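Local coordinates for 5'-tyrosyl-DNA phosphodiesterase (Caenorhabditis elegans, PDB 4FVA), which belongs to the endonuclease/exonuclease/phosphatase family, with the two-layered beta-sheet architecture of DNase I-like proteins, and carries a bound magnesium ion, at residues Lys75-Tyr80 and Gly103-Leu108; Thr81-Ser86 and Gln109-Ser114; Phe99-Met104 and Arg137-Gly142; Gly117-Leu122 and Ala153-Ala158; Glu185-Asp190 and Asp225-Thr230. One frame throughout, in Å; residues are numbered along the deposited sequence.

How the contacts relate
Contact 2 is the buried member of the set: T81-S86 and Q109-S114 lie in different sheets, and their side chains meet between the layers. Contact 1 extends the same two strand systems into loops towards the magnesium end, where polar groups and waters replace the aliphatic packing. Contact 3 shares G103 and M104 with contact 1 and fastens that loop to helix 134-154. The far end of the same helix enters contact 4, whose strand pairs with that of contact 2 and adds the K119-E112 salt bridge. Contact 5, a surface contact on edge strand 226-232, is almost wholly apolar, about 30 Å between centres from contact 1.

Contact 1. Residues Lys75-Tyr80 and Gly103-Leu108; sequences KGCQYY and GMYRTL
The guanidinium group of R106 has the hydroxyl of Y79 at its edge, while the Y79 ring has R106 CZ at its own edge and water 1 over one face, 3.4 Å above the plane towards the rim. The two flat groups are turned 73° against each other. Two nitrogens grip one oxygen side-on: R106 NH2 donates to Y79 OH at 2.8 Å and R106 NE to the same Y79 OH at 3.1 Å, both nearly in the guanidinium plane. A bend at chi2 (-55°) folds the arginine chain back towards the tyrosine. NH2 has a second partner in S129 OG, and NH1 bonds to H126 O, which fixes the rotation of the group. These residues sit in loops at the magnesium end of the two-sheet DNase I-like fold; the Y79 side chain is about 8 Å from the ion and that of R106 about 4 Å from a bound malonate. Further out, the Y105 ring takes Q78 OE1 at its edge, in plane, 3.8 Å from Y105 CE2. C77 SG comes obliquely to the same ring, 33° off the normal, a sulfur-aromatic contact whose closest approach is 3.6 Å to Y105 CD2. Two waters bridge the backbones of the two segments. Both approach Y79 O; water 1 also reaches M104 O and water 2 reaches Y105 O, each at 2.8 Å, although more acceptors surround these waters than they have protons to give.

Contact 2. Residues Thr81-Ser86 and Gln109-Ser114; sequences TAILVS and QILEGS. With EDO (1,2-ethanediol), chain H.
T81 OG1 donates to Q109 OE1 at 2.8 Å, the hydrogen bond that joins these two strands across the interior. Strand 80-86 belongs to one sheet and strand 107-115 to the other, so the pair is a face-to-face contact within the beta sandwich of the DNase I-like fold: the segment axes approach to 8.3 Å and run only 17° from parallel, too far apart for direct backbone pairing. The donor stands above the carbonyl plane of Q109, 53° out of it. Fully extended from a CG anti to the backbone N (chi1 -179°), the glutamine chain spans the gap between the layers. Its other end is also engaged, because NE2 bonds to Y71 O and to H94 NE2; the buried amide is thereby satisfied at both ends and its rotation fixed. I83 packs against this amide from the opposing sheet, with I83 CG1 3.4 Å from Q109 OE1. Its CD1 reaches further along, lying 3.7 Å from Q109 CG, and passes L111 as the two side chains slide by in opposite directions, I83 CD1 to L111 CB being 4.1 Å. Further along, the contact between the strands is between aliphatic side chains. V85 and L111 reach for each other tip to tip from the two layers, and V85 CG1 meets L111 CD2 at 3.8 Å.

Contact 3. Residues Phe99-Met104 and Arg137-Gly142; sequences FQNSGM and RCAQFG. With EDO (1,2-ethanediol), chain E.
With CG placed beside the backbone N and anti to the carbonyl carbon (chi1 -68°), and the chain extended beyond it, Q140 leaves its helix straight towards F99 and N101. N101 answers with CG between its own N and carbonyl carbon (chi1 76°), which turns OD1 to the glutamine. The resulting hydrogen bond, Q140 NE2 to N101 OD1, is 2.9 Å long and nearly straight at 165°; the acceptor lies close to the plane of the Q140 amide, whereas the donor is tilted from the carbonyl plane of N101. The other end of the amide, OE1, accepts from E128 N, so the group is held at both its nitrogen and its oxygen. The Q140 side chain lies over one face of the F99 ring, offset toward the rim, with the amide nearly parallel to it. Q140 CG makes a CH-pi contact there, 3.9 Å from the ring centroid, and Q140 CD comes to 3.5 Å from F99 CD2. On the flank, N101 ND2 touches A139 CB at 3.8 Å and also bonds to Q136 O. The backbone of the loop is itself folded: S102 N bonds to F99 O in a type I beta turn, and S102 OG, also bonded to E128, accepts from M104 N at 2.9 Å. This is a beta turn followed by an ST turn, in the connection between strands 90-98 and 107-115, docked on the side of helix 134-154.

Contact 4. Residues Gly117-Leu122 and Ala153-Ala158; sequences GLKVFL and AQNPGA
N155 sets its amide against the outer end of the F121 ring, with N155 CG 3.4 Å from F121 CE1. The approach is oblique, the side chains crossing at about a right angle and the amide and ring planes standing 58° apart. N155 OD1 and ND2 each come to 3.5 Å from F121 CZ, and the amide is oriented by a bond from ND2 to I151 O in the last turn of the helix. Apolar contacts centre on A158. Its CB lies near the plane of the same ring, at the edge, 4.3 Å from F121 CD1, and meets K119 CB at 3.9 Å. K119 then bends away at chi2 (77°), carrying its ammonium group from the turn to a salt bridge with E112 on the adjacent strand. Contacts to backbone oxygens make up the third kind: A158 CA sits 3.6 Å from K119 O, and L118 CD1 is 3.6 Å from G157 O. The turn that presents these atoms is a type II beta turn, closed by A158 N bonding to N155 O at 3.0 Å, with G157 at positive phi. It links helix 134-154 to strand 159-163, which runs parallel to strand 118-126 and pairs with it through K119, F121 and L159; the contact thus closes the end of a beta-alpha-beta crossover against its first strand.

Contact 5. Residues Glu185-Asp190 and Asp225-Thr230; sequences EAAGSD and DKVKFT
A187 and K228 bring their CA atoms to 5.4 Å where the chain leaving helix 183-186 passes over strand 226-232. The helix finishes in a Schellman motif: G188 takes a positive phi of 128°, its N bonds to E185 O at 2.9 Å, and S189 N makes a weaker bond to the same oxygen. The strand is one of the two outermost of its six-stranded sheet in the DNase I-like fold, and it begins with a classic beta bulge in which D225 and K226 both face F255 of strand 249-255. Against this edge strand the helix end sets two methyl groups. A186 CB meets V227 CG1 at 3.6 Å; that branch occupies the position between the valine's backbone N and carbonyl carbon (chi1 56°), which directs it at the end of the helix. A187 CB settles one step further along the strand, 3.6 Å from V227 O and also 3.6 Å from F229 CB. It therefore touches both backbone and side chain of the strand, while K228, between these two residues in sequence, points away from the helix end. F229 contributes only the root of its side chain here. A chi1 of -171° swings CG away from the backbone N and carries the ring off to W184, with which it forms a T-shaped stack. W220 of strand 212-221 touches both A186 and V227, continuing the apolar patch. At the border of that patch a single water joins the two backbones: water 3 accepts from V227 N at 3.2 Å and donates weakly to A186 O at 3.5 Å.

Contact 1. Residues Lys75-Tyr80 and Gly103-Leu108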
# COMPACT_ATOMS: atom_id res chain seq x y z
N LYS A 75 7.37 13.20 6.74
CA LYS A 75 8.61 13.48 6.05
C LYS A 75 9.67 14.00 7.03
O LYS A 75 9.35 14.75 7.96
CB LYS A 75 8.38 14.48 4.90
CG LYS A 75 9.52 14.53 3.89
CD LYS A 75 9.10 15.21 2.59
CE LYS A 75 10.17 15.06 1.51
NZ LYS A 75 11.48 15.64 1.94
N GLY A 76 10.92 13.58 6.83
CA GLY A 76 11.99 13.95 7.74
C GLY A 76 12.27 12.92 8.84
O GLY A 76 13.33 12.94 9.46
N CYS A 77 11.31 12.04 9.09
CA CYS A 77 11.53 10.90 9.99
C CYS A 77 12.44 9.89 9.30
O CYS A 77 12.68 10.01 8.09
CB CYS A 77 10.18 10.27 10.36
SG CYS A 77 10.19 8.79 11.43
N GLN A 78 12.96 8.91 10.03
CA GLN A 78 13.87 7.92 9.40
C GLN A 78 13.25 7.28 8.14
O GLN A 78 13.92 7.11 7.11
CB GLN A 78 14.26 6.83 10.41
CG GLN A 78 15.31 5.84 9.89
CD GLN A 78 15.42 4.61 10.76
OE1 GLN A 78 14.81 4.54 11.83
NE2 GLN A 78 16.17 3.61 10.30
N TYR A 79 11.99 6.86 8.25
CA TYR A 79 11.23 6.39 7.10
C TYR A 79 9.74 6.61 7.34
O TYR A 79 9.31 6.83 8.47
CB TYR A 79 11.55 4.92 6.77
CG TYR A 79 11.26 3.96 7.89
CD1 TYR A 79 12.06 3.93 9.03
CD2 TYR A 79 10.21 3.05 7.79
CE1 TYR A 79 11.80 3.03 10.06
CE2 TYR A 79 9.94 2.16 8.81
CZ TYR A 79 10.74 2.15 9.95
OH TYR A 79 10.48 1.24 10.96
N TYR A 80 8.94 6.61 6.27
CA TYR A 80 7.55 7.03 6.40
C TYR A 80 6.74 6.52 5.20
O TYR A 80 7.27 5.76 4.38
CB TYR A 80 7.47 8.57 6.52
CG TYR A 80 8.37 9.30 5.53
CD1 TYR A 80 7.91 9.65 4.26
CD2 TYR A 80 9.69 9.63 5.86
CE1 TYR A 80 8.74 10.31 3.34
CE2 TYR A 80 10.51 10.29 4.96
CZ TYR A 80 10.04 10.62 3.71
OH TYR A 80 10.87 11.28 2.81
N GLY A 103 7.05 0.96 18.31
CA GLY A 103 8.42 1.40 18.53
C GLY A 103 9.10 1.76 17.21
O GLY A 103 10.30 2.04 17.19
N MET A 104 8.32 1.79 16.13
CA MET A 104 8.88 1.96 14.79
C MET A 104 8.27 3.14 14.00
O MET A 104 8.28 3.16 12.75
CB MET A 104 8.75 0.64 14.02
CG MET A 104 9.46 -0.53 14.68
SD MET A 104 9.23 -2.09 13.79
CE MET A 104 9.77 -3.26 15.04
N TYR A 105 7.75 4.12 14.73
CA TYR A 105 7.15 5.35 14.18
C TYR A 105 6.03 5.04 13.20
O TYR A 105 5.81 5.81 12.25
CB TYR A 105 8.19 6.22 13.45
CG TYR A 105 9.55 6.29 14.10
CD1 TYR A 105 9.72 6.87 15.35
CD2 TYR A 105 10.66 5.80 13.44
CE1 TYR A 105 10.98 6.93 15.94
CE2 TYR A 105 11.92 5.85 14.01
CZ TYR A 105 12.08 6.42 15.26
OH TYR A 105 13.34 6.47 15.82
N ARG A 106 5.33 3.93 13.40
CA ARG A 106 4.31 3.51 12.45
C ARG A 106 3.02 4.27 12.66
O ARG A 106 2.67 4.64 13.79
CB ARG A 106 4.09 1.99 12.51
CG ARG A 106 5.38 1.18 12.31
CD ARG A 106 6.09 1.53 10.98
NE ARG A 106 7.41 0.88 10.91
CZ ARG A 106 7.58 -0.39 10.57
NH1 ARG A 106 6.52 -1.13 10.26
NH2 ARG A 106 8.80 -0.93 10.53
N THR A 107 2.29 4.48 11.56
CA THR A 107 1.16 5.38 11.54
C THR A 107 0.04 4.82 10.67
O THR A 107 0.26 3.97 9.81
CB THR A 107 1.56 6.75 10.92
OG1 THR A 107 2.10 6.52 9.61
CG2 THR A 107 2.63 7.45 11.78
N LEU A 108 -1.17 5.33 10.89
CA LEU A 108 -2.25 5.09 9.94
C LEU A 108 -2.44 6.42 9.24
O LEU A 108 -2.85 7.40 9.85
CB LEU A 108 -3.53 4.67 10.66
CG LEU A 108 -4.75 4.40 9.79
CD1 LEU A 108 -4.41 3.36 8.75
CD2 LEU A 108 -5.89 3.89 10.68
O HOH W 1 7.94 4.47 10.31
O HOH W 2 6.88 7.47 10.28

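Contact 2. Residues Thr81-Ser86 and Gln109-Ser114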
# COMPACT_ATOMS: atom_id res chain seq x y z
N THR A 81 5.46 6.87 5.14
CA THR A 81 4.64 6.39 4.03
C THR A 81 4.20 7.55 3.15
O THR A 81 4.39 8.72 3.49
CB THR A 81 3.42 5.61 4.53
OG1 THR A 81 2.58 6.47 5.30
CG2 THR A 81 3.86 4.43 5.39
N ALA A 82 3.61 7.24 2.00
CA ALA A 82 3.10 8.28 1.13
C ALA A 82 1.81 7.80 0.46
O ALA A 82 1.64 6.60 0.21
CB ALA A 82 4.13 8.68 0.08
N ILE A 83 0.92 8.74 0.17
CA ILE A 83 -0.24 8.46 -0.66
C ILE A 83 -0.19 9.44 -1.81
O ILE A 83 -0.10 10.66 -1.60
CB ILE A 83 -1.56 8.62 0.14
CG1 ILE A 83 -1.57 7.69 1.36
CG2 ILE A 83 -2.79 8.36 -0.76
CD1 ILE A 83 -2.81 7.81 2.22
N LEU A 84 -0.22 8.92 -3.04
CA LEU A 84 -0.25 9.77 -4.23
C LEU A 84 -1.59 9.59 -4.91
O LEU A 84 -2.03 8.45 -5.12
CB LEU A 84 0.89 9.41 -5.20
CG LEU A 84 2.34 9.65 -4.76
CD1 LEU A 84 2.81 8.61 -3.73
CD2 LEU A 84 3.27 9.66 -5.97
N VAL A 85 -2.22 10.70 -5.27
CA VAL A 85 -3.50 10.68 -5.95
C VAL A 85 -3.51 11.56 -7.19
O VAL A 85 -2.75 12.52 -7.31
CB VAL A 85 -4.66 11.11 -5.03
CG1 VAL A 85 -4.83 10.13 -3.83
CG2 VAL A 85 -4.44 12.54 -4.55
N SER A 86 -4.38 11.21 -8.13
CA SER A 86 -4.64 12.04 -9.29
C SER A 86 -4.86 13.50 -8.88
O SER A 86 -5.35 13.78 -7.78
CB SER A 86 -5.89 11.53 -10.01
OG SER A 86 -6.32 12.48 -10.96
N GLN A 109 -2.09 6.44 7.95
CA GLN A 109 -2.17 7.65 7.14
C GLN A 109 -3.50 7.66 6.41
O GLN A 109 -3.79 6.75 5.63
CB GLN A 109 -1.01 7.71 6.14
CG GLN A 109 -1.01 8.97 5.25
CD GLN A 109 0.12 8.96 4.24
OE1 GLN A 109 0.63 7.89 3.89
NE2 GLN A 109 0.50 10.15 3.76
N ILE A 110 -4.32 8.69 6.65
CA ILE A 110 -5.67 8.72 6.08
C ILE A 110 -5.84 9.93 5.20
O ILE A 110 -5.64 11.07 5.64
CB ILE A 110 -6.75 8.73 7.19
CG1 ILE A 110 -6.63 7.48 8.06
CG2 ILE A 110 -8.15 8.74 6.59
CD1 ILE A 110 -7.55 7.50 9.30
N LEU A 111 -6.16 9.70 3.93
CA LEU A 111 -6.48 10.80 3.04
C LEU A 111 -7.93 10.64 2.63
O LEU A 111 -8.32 9.61 2.06
CB LEU A 111 -5.57 10.82 1.80
CG LEU A 111 -5.55 12.10 0.94
CD1 LEU A 111 -4.81 13.23 1.67
CD2 LEU A 111 -4.94 11.86 -0.44
N GLU A 112 -8.72 11.66 2.92
CA GLU A 112 -10.15 11.68 2.63
C GLU A 112 -10.40 12.72 1.54
O GLU A 112 -9.86 13.84 1.60
CB GLU A 112 -10.94 12.07 3.89
CG GLU A 112 -12.43 12.28 3.65
CD GLU A 112 -13.14 12.88 4.86
OE1 GLU A 112 -12.62 12.78 5.99
OE2 GLU A 112 -14.20 13.51 4.66
N GLY A 113 -11.20 12.36 0.54
CA GLY A 113 -11.52 13.31 -0.50
C GLY A 113 -12.61 12.75 -1.38
O GLY A 113 -13.43 11.95 -0.95
N SER A 114 -12.62 13.18 -2.63
CA SER A 114 -13.55 12.61 -3.60
C SER A 114 -12.97 12.74 -4.99
O SER A 114 -12.15 13.63 -5.27
CB SER A 114 -14.92 13.29 -3.50
OG SER A 114 -14.85 14.62 -3.94
C1 EDO H . -2.12 9.78 -13.24
O1 EDO H . -1.73 11.16 -13.30
C2 EDO H . -3.53 9.69 -12.67
O2 EDO H . -4.20 10.94 -12.87

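Contact 3. Residues Phe99-Met104 and Arg137-Gly142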
# COMPACT_ATOMS: atom_id res chain seq x y z
N PHE A 99 0.52 5.15 15.79
CA PHE A 99 0.20 4.01 16.63
C PHE A 99 0.91 4.19 17.97
O PHE A 99 2.14 4.31 18.03
CB PHE A 99 0.62 2.69 15.99
CG PHE A 99 -0.11 2.38 14.71
CD1 PHE A 99 -1.48 2.60 14.59
CD2 PHE A 99 0.56 1.79 13.64
CE1 PHE A 99 -2.15 2.28 13.42
CE2 PHE A 99 -0.11 1.47 12.46
CZ PHE A 99 -1.46 1.72 12.35
N GLN A 100 0.13 4.22 19.04
CA GLN A 100 0.64 4.46 20.38
C GLN A 100 1.59 3.34 20.83
O GLN A 100 2.59 3.60 21.50
CB GLN A 100 -0.56 4.62 21.34
CG GLN A 100 -1.33 5.93 21.05
CD GLN A 100 -2.55 6.16 21.95
OE1 GLN A 100 -3.03 5.25 22.63
NE2 GLN A 100 -3.08 7.38 21.92
N ASN A 101 1.30 2.11 20.41
CA ASN A 101 2.09 0.95 20.81
C ASN A 101 3.29 0.67 19.89
O ASN A 101 3.93 -0.38 20.02
CB ASN A 101 1.20 -0.30 20.83
CG ASN A 101 0.89 -0.81 19.44
OD1 ASN A 101 1.18 -0.15 18.43
ND2 ASN A 101 0.27 -1.98 19.36
N SER A 102 3.58 1.56 18.96
CA SER A 102 4.67 1.29 18.02
C SER A 102 6.04 1.80 18.48
O SER A 102 6.18 2.93 18.96
CB SER A 102 4.38 1.87 16.63
OG SER A 102 5.43 1.52 15.76
N GLY A 103 7.05 0.96 18.31
CA GLY A 103 8.42 1.40 18.53
C GLY A 103 9.10 1.76 17.21
O GLY A 103 10.30 2.04 17.19
N MET A 104 8.32 1.79 16.13
CA MET A 104 8.88 1.96 14.79
C MET A 104 8.27 3.14 14.00
O MET A 104 8.28 3.16 12.75
CB MET A 104 8.75 0.64 14.02
CG MET A 104 9.46 -0.53 14.68
SD MET A 104 9.23 -2.09 13.79
CE MET A 104 9.77 -3.26 15.04
N ARG A 137 1.50 -5.75 16.22
CA ARG A 137 0.95 -5.79 14.86
C ARG A 137 -0.53 -6.17 14.86
O ARG A 137 -1.34 -5.55 14.17
CB ARG A 137 1.75 -6.74 13.98
CG ARG A 137 1.12 -7.03 12.62
CD ARG A 137 2.13 -7.69 11.69
NE ARG A 137 2.63 -8.97 12.21
CZ ARG A 137 3.81 -9.12 12.80
NH1 ARG A 137 4.62 -8.08 12.95
NH2 ARG A 137 4.19 -10.32 13.23
N CYS A 138 -0.89 -7.18 15.65
CA CYS A 138 -2.28 -7.63 15.70
C CYS A 138 -3.19 -6.56 16.28
O CYS A 138 -4.33 -6.39 15.85
CB CYS A 138 -2.41 -8.94 16.49
SG CYS A 138 -1.76 -10.38 15.66
N ALA A 139 -2.69 -5.82 17.26
CA ALA A 139 -3.46 -4.72 17.83
C ALA A 139 -3.67 -3.61 16.81
O ALA A 139 -4.74 -3.02 16.72
CB ALA A 139 -2.78 -4.18 19.09
N GLN A 140 -2.61 -3.29 16.07
CA GLN A 140 -2.70 -2.25 15.05
C GLN A 140 -3.73 -2.62 13.99
O GLN A 140 -4.56 -1.79 13.60
CB GLN A 140 -1.33 -1.98 14.44
CG GLN A 140 -0.35 -1.34 15.42
CD GLN A 140 1.10 -1.39 14.94
OE1 GLN A 140 1.39 -1.91 13.85
NE2 GLN A 140 2.02 -0.87 15.76
N PHE A 141 -3.68 -3.86 13.51
CA PHE A 141 -4.63 -4.31 12.49
C PHE A 141 -6.08 -4.16 12.99
O PHE A 141 -6.94 -3.65 12.27
CB PHE A 141 -4.34 -5.75 12.09
CG PHE A 141 -5.20 -6.24 10.95
CD1 PHE A 141 -4.80 -6.05 9.63
CD2 PHE A 141 -6.41 -6.87 11.20
CE1 PHE A 141 -5.60 -6.49 8.57
CE2 PHE A 141 -7.22 -7.31 10.15
CZ PHE A 141 -6.80 -7.13 8.83
N GLY A 142 -6.33 -4.60 14.23
CA GLY A 142 -7.64 -4.48 14.84
C GLY A 142 -8.07 -3.02 14.90
O GLY A 142 -9.19 -2.67 14.51
C1 EDO E . -2.39 1.17 18.90
O1 EDO E . -3.40 0.16 19.06
C2 EDO E . -3.06 2.51 18.59
O2 EDO E . -2.16 3.60 18.80

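Contact 4. Residues Gly117-Leu122 and Ala153-Ala158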
# COMPACT_ATOMS: atom_id res chain seq x y z
N GLY A 117 -18.01 12.55 -8.11
CA GLY A 117 -18.97 12.70 -7.04
C GLY A 117 -18.79 11.67 -5.95
O GLY A 117 -19.56 11.62 -4.99
N LEU A 118 -17.75 10.84 -6.07
CA LEU A 118 -17.63 9.73 -5.15
C LEU A 118 -16.69 10.01 -3.98
O LEU A 118 -15.53 10.38 -4.17
CB LEU A 118 -17.19 8.49 -5.92
CG LEU A 118 -17.25 7.18 -5.15
CD1 LEU A 118 -18.55 7.15 -4.39
CD2 LEU A 118 -17.21 6.03 -6.14
N LYS A 119 -17.23 9.87 -2.77
CA LYS A 119 -16.45 10.04 -1.56
C LYS A 119 -15.45 8.90 -1.46
O LYS A 119 -15.82 7.74 -1.69
CB LYS A 119 -17.37 10.05 -0.34
CG LYS A 119 -16.69 10.47 0.95
CD LYS A 119 -16.50 11.99 0.99
CE LYS A 119 -15.95 12.46 2.33
NZ LYS A 119 -15.86 13.94 2.40
N VAL A 120 -14.20 9.21 -1.15
CA VAL A 120 -13.15 8.19 -1.07
C VAL A 120 -12.31 8.37 0.17
O VAL A 120 -11.84 9.47 0.43
CB VAL A 120 -12.22 8.23 -2.30
CG1 VAL A 120 -11.19 7.12 -2.20
CG2 VAL A 120 -13.01 8.12 -3.58
N PHE A 121 -12.14 7.30 0.94
CA PHE A 121 -11.20 7.28 2.07
C PHE A 121 -10.04 6.36 1.74
O PHE A 121 -10.24 5.22 1.32
CB PHE A 121 -11.89 6.83 3.37
CG PHE A 121 -12.87 7.83 3.93
CD1 PHE A 121 -14.16 7.93 3.41
CD2 PHE A 121 -12.50 8.66 4.99
CE1 PHE A 121 -15.07 8.87 3.94
CE2 PHE A 121 -13.39 9.59 5.53
CZ PHE A 121 -14.68 9.69 4.99
N LEU A 122 -8.82 6.86 1.93
CA LEU A 122 -7.61 6.10 1.66
C LEU A 122 -6.87 5.95 2.97
O LEU A 122 -6.52 6.95 3.60
CB LEU A 122 -6.72 6.85 0.65
CG LEU A 122 -7.39 7.19 -0.69
CD1 LEU A 122 -6.43 7.92 -1.64
CD2 LEU A 122 -7.93 5.92 -1.31
N ALA A 153 -19.56 3.30 8.48
CA ALA A 153 -20.78 3.69 9.19
C ALA A 153 -21.10 5.18 9.03
O ALA A 153 -22.26 5.56 8.89
CB ALA A 153 -20.69 3.32 10.67
N GLN A 154 -20.06 6.01 9.03
CA GLN A 154 -20.25 7.46 8.92
C GLN A 154 -20.44 7.94 7.49
O GLN A 154 -20.85 9.07 7.26
CB GLN A 154 -19.06 8.21 9.53
CG GLN A 154 -18.88 8.08 11.05
CD GLN A 154 -17.58 8.73 11.53
OE1 GLN A 154 -16.62 8.88 10.76
NE2 GLN A 154 -17.53 9.10 12.81
N ASN A 155 -20.12 7.09 6.52
CA ASN A 155 -20.16 7.52 5.12
C ASN A 155 -20.75 6.45 4.24
O ASN A 155 -20.06 5.88 3.38
CB ASN A 155 -18.75 7.86 4.66
CG ASN A 155 -18.09 8.89 5.55
OD1 ASN A 155 -18.11 10.08 5.26
ND2 ASN A 155 -17.51 8.42 6.67
N PRO A 156 -22.06 6.20 4.41
CA PRO A 156 -22.69 5.18 3.58
C PRO A 156 -22.48 5.54 2.11
O PRO A 156 -22.55 6.71 1.75
CB PRO A 156 -24.17 5.27 3.99
CG PRO A 156 -24.34 6.65 4.57
CD PRO A 156 -23.02 6.96 5.22
N GLY A 157 -22.17 4.56 1.28
CA GLY A 157 -21.96 4.86 -0.12
C GLY A 157 -20.55 5.27 -0.50
O GLY A 157 -20.26 5.44 -1.69
N ALA A 158 -19.67 5.48 0.48
CA ALA A 158 -18.29 5.85 0.17
C ALA A 158 -17.43 4.67 -0.28
O ALA A 158 -17.70 3.52 0.09
CB ALA A 158 -17.62 6.55 1.35

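Contact 5. Residues Glu185-Asp190 and Asp225-Thr230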
# COMPACT_ATOMS: atom_id res chain seq x y z
N GLU A 185 -8.17 -11.86 -2.53
CA GLU A 185 -9.15 -12.93 -2.38
C GLU A 185 -10.33 -12.73 -3.32
O GLU A 185 -10.73 -13.65 -4.02
CB GLU A 185 -9.66 -13.01 -0.94
CG GLU A 185 -8.65 -13.53 0.06
CD GLU A 185 -9.22 -13.49 1.46
OE1 GLU A 185 -8.51 -13.85 2.42
OE2 GLU A 185 -10.40 -13.09 1.59
N ALA A 186 -10.89 -11.52 -3.33
CA ALA A 186 -12.04 -11.21 -4.17
C ALA A 186 -11.73 -11.32 -5.66
O ALA A 186 -12.63 -11.48 -6.48
CB ALA A 186 -12.58 -9.82 -3.83
N ALA A 187 -10.46 -11.19 -6.01
CA ALA A 187 -10.06 -11.32 -7.40
C ALA A 187 -9.91 -12.78 -7.80
O ALA A 187 -9.73 -13.08 -8.98
CB ALA A 187 -8.77 -10.56 -7.67
N GLY A 188 -9.95 -13.69 -6.82
CA GLY A 188 -9.88 -15.11 -7.12
C GLY A 188 -8.84 -15.93 -6.37
O GLY A 188 -8.61 -17.09 -6.71
N SER A 189 -8.17 -15.33 -5.38
CA SER A 189 -7.12 -16.03 -4.64
C SER A 189 -6.16 -16.76 -5.58
O SER A 189 -5.81 -17.92 -5.34
CB SER A 189 -7.71 -17.03 -3.63
OG SER A 189 -8.44 -16.35 -2.61
N ASP A 190 -5.72 -16.06 -6.62
CA ASP A 190 -4.81 -16.64 -7.60
C ASP A 190 -3.42 -16.89 -7.01
O ASP A 190 -2.79 -15.97 -6.47
CB ASP A 190 -4.71 -15.71 -8.82
CG ASP A 190 -3.84 -16.29 -9.93
OD1 ASP A 190 -3.06 -17.23 -9.67
OD2 ASP A 190 -3.91 -15.80 -11.08
N ASP A 225 -17.98 -3.67 -6.84
CA ASP A 225 -18.04 -5.05 -6.38
C ASP A 225 -17.05 -6.00 -7.06
O ASP A 225 -16.81 -7.10 -6.56
CB ASP A 225 -19.46 -5.59 -6.53
CG ASP A 225 -20.22 -4.88 -7.63
OD1 ASP A 225 -20.00 -5.20 -8.82
OD2 ASP A 225 -21.04 -3.99 -7.31
N LYS A 226 -16.45 -5.55 -8.15
CA LYS A 226 -15.49 -6.39 -8.85
C LYS A 226 -14.07 -5.82 -8.75
O LYS A 226 -13.88 -4.61 -8.61
CB LYS A 226 -15.89 -6.59 -10.31
CG LYS A 226 -17.16 -7.42 -10.48
CD LYS A 226 -17.51 -7.56 -11.96
CE LYS A 226 -18.16 -6.30 -12.50
NZ LYS A 226 -19.24 -6.61 -13.48
N VAL A 227 -13.08 -6.71 -8.81
CA VAL A 227 -11.70 -6.30 -8.66
C VAL A 227 -10.77 -7.19 -9.49
O VAL A 227 -10.94 -8.41 -9.54
CB VAL A 227 -11.27 -6.29 -7.16
CG1 VAL A 227 -11.51 -7.64 -6.53
CG2 VAL A 227 -9.80 -5.88 -7.00
N LYS A 228 -9.81 -6.56 -10.16
CA LYS A 228 -8.71 -7.30 -10.77
C LYS A 228 -7.42 -7.02 -9.98
O LYS A 228 -7.23 -5.91 -9.48
CB LYS A 228 -8.57 -6.87 -12.24
CG LYS A 228 -9.61 -7.53 -13.14
CD LYS A 228 -9.71 -6.88 -14.51
CE LYS A 228 -10.24 -7.86 -15.55
NZ LYS A 228 -10.58 -7.19 -16.83
N PHE A 229 -6.52 -8.00 -9.91
CA PHE A 229 -5.36 -7.93 -9.02
C PHE A 229 -4.12 -8.50 -9.71
O PHE A 229 -4.15 -9.62 -10.22
CB PHE A 229 -5.65 -8.70 -7.72
CG PHE A 229 -4.59 -8.51 -6.63
CD1 PHE A 229 -3.38 -9.18 -6.68
CD2 PHE A 229 -4.84 -7.65 -5.57
CE1 PHE A 229 -2.42 -9.01 -5.68
CE2 PHE A 229 -3.91 -7.47 -4.57
CZ PHE A 229 -2.69 -8.14 -4.62
N THR A 230 -3.05 -7.70 -9.78
CA THR A 230 -1.78 -8.16 -10.36
C THR A 230 -0.60 -7.78 -9.47
O THR A 230 -0.74 -6.96 -8.55
CB THR A 230 -1.51 -7.56 -11.75
OG1 THR A 230 -1.30 -6.15 -11.62
CG2 THR A 230 -2.69 -7.82 -12.70
O HOH W 3 -14.15 -9.67 -9.00